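Local coordinates for protein adhesin (Streptococcus sanguinis SK1 = NCTC 7863, PDB 6VT2) that binds sialylated glycans through tandem Siglec-like modules, probably attaching the bacterium to sialoglycan-bearing host surfaces, at residues V371-P383 against S391-D403. Numbering follows the deposited sequence.
With CA (calcium ion), chain G; SO4 (sulfate ion), chain K.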
# COMPACT_ATOMS: atom_id res chain seq x y z
N VAL A 371 20.78 37.55 -34.49
CA VAL A 371 21.67 38.44 -35.22
C VAL A 371 21.52 38.09 -36.69
O VAL A 371 21.81 36.96 -37.09
CB VAL A 371 23.14 38.30 -34.78
CG1 VAL A 371 24.02 39.20 -35.57
CG2 VAL A 371 23.27 38.60 -33.29
N VAL A 372 21.02 39.03 -37.47
CA VAL A 372 20.94 38.83 -38.91
C VAL A 372 22.27 39.28 -39.52
O VAL A 372 22.70 40.44 -39.39
CB VAL A 372 19.77 39.59 -39.50
CG1 VAL A 372 19.64 39.21 -40.99
CG2 VAL A 372 18.46 39.26 -38.75
N ASN A 373 22.97 38.35 -40.10
CA ASN A 373 24.26 38.61 -40.71
C ASN A 373 24.09 39.28 -42.06
O ASN A 373 22.98 39.42 -42.59
CB ASN A 373 24.98 37.30 -40.79
CG ASN A 373 25.10 36.67 -39.37
OD1 ASN A 373 25.59 37.32 -38.48
ND2 ASN A 373 24.60 35.45 -39.17
N ASN A 374 25.22 39.73 -42.59
CA ASN A 374 25.18 40.52 -43.81
C ASN A 374 24.60 39.74 -44.96
O ASN A 374 24.02 40.35 -45.86
CB ASN A 374 26.55 41.01 -44.18
CG ASN A 374 27.00 42.15 -43.33
OD1 ASN A 374 26.19 42.97 -42.91
ND2 ASN A 374 28.29 42.24 -43.10
N ASP A 375 24.73 38.40 -44.95
CA ASP A 375 24.15 37.55 -45.98
C ASP A 375 22.73 37.10 -45.66
O ASP A 375 22.12 36.33 -46.43
CB ASP A 375 25.04 36.34 -46.25
CG ASP A 375 25.14 35.36 -45.05
OD1 ASP A 375 24.49 35.59 -44.02
OD2 ASP A 375 25.88 34.38 -45.15
N GLY A 376 22.17 37.56 -44.57
CA GLY A 376 20.81 37.26 -44.24
C GLY A 376 20.63 35.96 -43.45
O GLY A 376 19.50 35.67 -43.04
N SER A 377 21.66 35.15 -43.31
CA SER A 377 21.61 34.08 -42.32
C SER A 377 21.43 34.70 -40.96
O SER A 377 21.71 35.88 -40.74
CB SER A 377 22.87 33.27 -42.38
OG SER A 377 23.97 34.00 -41.94
N VAL A 378 20.83 33.92 -40.06
CA VAL A 378 20.47 34.40 -38.75
C VAL A 378 21.17 33.54 -37.73
O VAL A 378 21.05 32.32 -37.75
CB VAL A 378 18.96 34.38 -38.53
CG1 VAL A 378 18.68 34.93 -37.09
CG2 VAL A 378 18.27 35.22 -39.52
N THR A 379 21.95 34.18 -36.88
CA THR A 379 22.52 33.52 -35.72
C THR A 379 21.56 33.66 -34.56
O THR A 379 21.17 34.77 -34.21
CB THR A 379 23.85 34.13 -35.33
OG1 THR A 379 24.69 34.10 -36.48
CG2 THR A 379 24.50 33.32 -34.21
N VAL A 380 21.18 32.53 -33.97
CA VAL A 380 20.32 32.48 -32.82
C VAL A 380 21.22 32.21 -31.63
O VAL A 380 21.92 31.20 -31.59
CB VAL A 380 19.29 31.37 -32.98
CG1 VAL A 380 18.39 31.27 -31.81
CG2 VAL A 380 18.47 31.56 -34.26
N ILE A 381 21.21 33.12 -30.66
CA ILE A 381 22.07 33.01 -29.49
C ILE A 381 21.21 32.81 -28.25
O ILE A 381 20.39 33.67 -27.89
CB ILE A 381 22.95 34.24 -29.36
CG1 ILE A 381 23.74 34.50 -30.68
CG2 ILE A 381 23.81 34.10 -28.18
CD1 ILE A 381 24.55 35.78 -30.61
N TYR A 382 21.38 31.67 -27.62
CA TYR A 382 20.60 31.31 -26.46
C TYR A 382 21.24 31.92 -25.24
O TYR A 382 22.41 32.28 -25.26
CB TYR A 382 20.56 29.80 -26.32
CG TYR A 382 19.85 29.17 -27.46
CD1 TYR A 382 18.47 29.17 -27.49
CD2 TYR A 382 20.54 28.60 -28.50
CE1 TYR A 382 17.79 28.67 -28.56
CE2 TYR A 382 19.86 28.06 -29.56
CZ TYR A 382 18.52 28.13 -29.60
OH TYR A 382 17.82 27.63 -30.67
N PRO A 383 20.47 32.10 -24.18
CA PRO A 383 20.95 32.93 -23.07
C PRO A 383 22.05 32.29 -22.22
O PRO A 383 22.58 32.96 -21.34
CB PRO A 383 19.67 33.20 -22.28
CG PRO A 383 18.70 32.28 -22.74
CD PRO A 383 19.03 31.92 -24.16
N SER A 391 26.34 28.62 -27.33
CA SER A 391 25.03 28.02 -27.37
C SER A 391 24.23 28.79 -28.41
O SER A 391 23.62 29.82 -28.10
CB SER A 391 24.38 28.08 -26.00
OG SER A 391 23.17 27.37 -26.01
N ARG A 392 24.20 28.23 -29.61
CA ARG A 392 23.74 28.99 -30.77
C ARG A 392 23.13 28.04 -31.78
O ARG A 392 23.35 26.82 -31.74
CB ARG A 392 24.90 29.75 -31.42
CG ARG A 392 25.51 30.76 -30.52
CD ARG A 392 26.64 31.55 -31.24
NE ARG A 392 27.20 32.41 -30.25
CZ ARG A 392 27.67 33.62 -30.45
NH1 ARG A 392 27.69 34.12 -31.70
NH2 ARG A 392 28.08 34.33 -29.44
N ASP A 393 22.35 28.62 -32.70
CA ASP A 393 21.86 27.93 -33.87
C ASP A 393 22.03 28.90 -35.01
O ASP A 393 22.20 30.10 -34.79
CB ASP A 393 20.42 27.48 -33.74
CG ASP A 393 20.25 26.18 -32.95
OD1 ASP A 393 21.02 25.25 -33.21
OD2 ASP A 393 19.34 26.07 -32.14
N THR A 394 22.04 28.38 -36.22
CA THR A 394 22.11 29.19 -37.43
C THR A 394 20.90 28.88 -38.28
O THR A 394 20.57 27.71 -38.50
CB THR A 394 23.38 28.91 -38.20
OG1 THR A 394 24.52 29.25 -37.42
CG2 THR A 394 23.37 29.79 -39.52
N ILE A 395 20.21 29.90 -38.73
CA ILE A 395 19.19 29.71 -39.78
C ILE A 395 19.86 30.19 -41.08
O ILE A 395 20.24 31.31 -41.13
CB ILE A 395 17.95 30.51 -39.48
CG1 ILE A 395 17.41 30.19 -38.09
CG2 ILE A 395 16.90 30.36 -40.55
CD1 ILE A 395 16.31 31.07 -37.68
N THR A 396 19.95 29.33 -42.07
CA THR A 396 20.69 29.68 -43.29
C THR A 396 19.92 30.68 -44.14
O THR A 396 18.76 30.74 -44.04
CB THR A 396 21.06 28.40 -44.04
OG1 THR A 396 19.85 27.71 -44.28
CG2 THR A 396 22.00 27.54 -43.23
N ALA A 397 20.65 31.39 -44.98
CA ALA A 397 20.13 32.47 -45.83
C ALA A 397 19.16 31.89 -46.87
O ALA A 397 18.22 32.54 -47.14
CB ALA A 397 21.26 33.21 -46.46
N ASP A 398 19.23 30.62 -47.23
CA ASP A 398 18.21 30.03 -48.11
C ASP A 398 16.86 29.90 -47.39
O ASP A 398 15.90 29.74 -48.03
CB ASP A 398 18.69 28.74 -48.74
CG ASP A 398 19.01 27.66 -47.76
OD1 ASP A 398 18.89 27.90 -46.63
OD2 ASP A 398 19.32 26.56 -48.19
N ARG A 399 16.82 30.00 -46.07
CA ARG A 399 15.57 30.00 -45.37
C ARG A 399 15.08 31.38 -45.04
O ARG A 399 13.98 31.51 -44.51
CB ARG A 399 15.73 29.24 -44.05
CG ARG A 399 16.30 27.83 -44.23
CD ARG A 399 15.26 26.81 -44.05
NE ARG A 399 15.82 25.46 -44.11
CZ ARG A 399 15.31 24.47 -44.82
NH1 ARG A 399 14.20 24.66 -45.55
NH2 ARG A 399 15.89 23.27 -44.80
N THR A 400 15.83 32.43 -45.39
CA THR A 400 15.41 33.75 -44.96
C THR A 400 15.34 34.78 -46.07
O THR A 400 14.51 35.68 -46.00
CB THR A 400 16.36 34.33 -43.92
OG1 THR A 400 17.66 34.39 -44.50
CG2 THR A 400 16.40 33.45 -42.65
N VAL A 401 16.19 34.64 -47.07
CA VAL A 401 16.45 35.65 -48.09
C VAL A 401 15.88 35.20 -49.42
O VAL A 401 16.00 34.02 -49.78
CB VAL A 401 17.97 35.87 -48.23
CG1 VAL A 401 18.33 36.57 -49.49
CG2 VAL A 401 18.50 36.65 -47.03
N GLN A 402 15.31 36.15 -50.18
CA GLN A 402 14.93 35.91 -51.58
C GLN A 402 15.50 37.04 -52.44
O GLN A 402 15.11 38.20 -52.29
CB GLN A 402 13.43 35.85 -51.73
CG GLN A 402 13.00 35.71 -53.16
CD GLN A 402 13.57 34.50 -53.80
OE1 GLN A 402 13.32 33.37 -53.41
NE2 GLN A 402 14.42 34.75 -54.78
N ASP A 403 16.45 36.72 -53.29
CA ASP A 403 16.98 37.66 -54.28
C ASP A 403 15.86 38.27 -55.10
O ASP A 403 14.99 37.55 -55.61
CB ASP A 403 17.93 36.83 -55.17
CG ASP A 403 18.88 37.60 -56.04
OD1 ASP A 403 18.70 38.80 -56.24
OD2 ASP A 403 19.85 36.91 -56.52
CA CA G . 19.80 23.74 -31.61
S SO4 K . 16.48 31.91 -56.25
O1 SO4 K . 17.25 33.03 -55.78
O2 SO4 K . 17.06 30.66 -55.89
O3 SO4 K . 15.11 32.03 -55.77
O4 SO4 K . 16.29 31.97 -57.70
O HOH W 1 25.72 31.63 -37.13
O HOH W 2 18.77 21.47 -31.77
O HOH W 3 21.70 22.36 -32.14
O HOH W 4 18.87 23.26 -33.71
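Tyr382 reaches across the hairpin to Asp393 with its hydroxyl. Its CB packs 3.5 Å from Ser391 O, and CG turns away from the carbonyl carbon (chi1 -64°), which lays the ring along the neighbouring strand. At the ring edge, CD2 passes 3.3 Å from Ser391 O, which lies near the ring plane; CE2 skirts Asp393 OD2, and OH donates to OD2 at 2.6 Å, meeting the anti lone pair of that carboxylate oxygen, ring and carboxylate standing 90° apart. Asp393 holds the calcium with both oxygens, OD1 at 2.5 Å, and the tyrosine is a second-shell partner that helps fix the rotation of this bidentate carboxylate; Thr324, Tyr327 and three waters also bind the ion. Val378 and Ile395 face helix 346-360. On the other face, Ile381 CD1 lies over the Arg392 guanidinium, 3.7 Å from NH1, while Asp385 forms a salt bridge with NH2; one water links Thr379 OG1 and Thr394 OG1. Past the strands, Thr400 OG1 donates to Gly376 O at 2.7 Å from above the carbonyl plane. Strands 378-381 and 392-395 form a beta hairpin within the three-stranded antiparallel sheet of the atypical Rib domain, Asp393 lending it a calcium ligand.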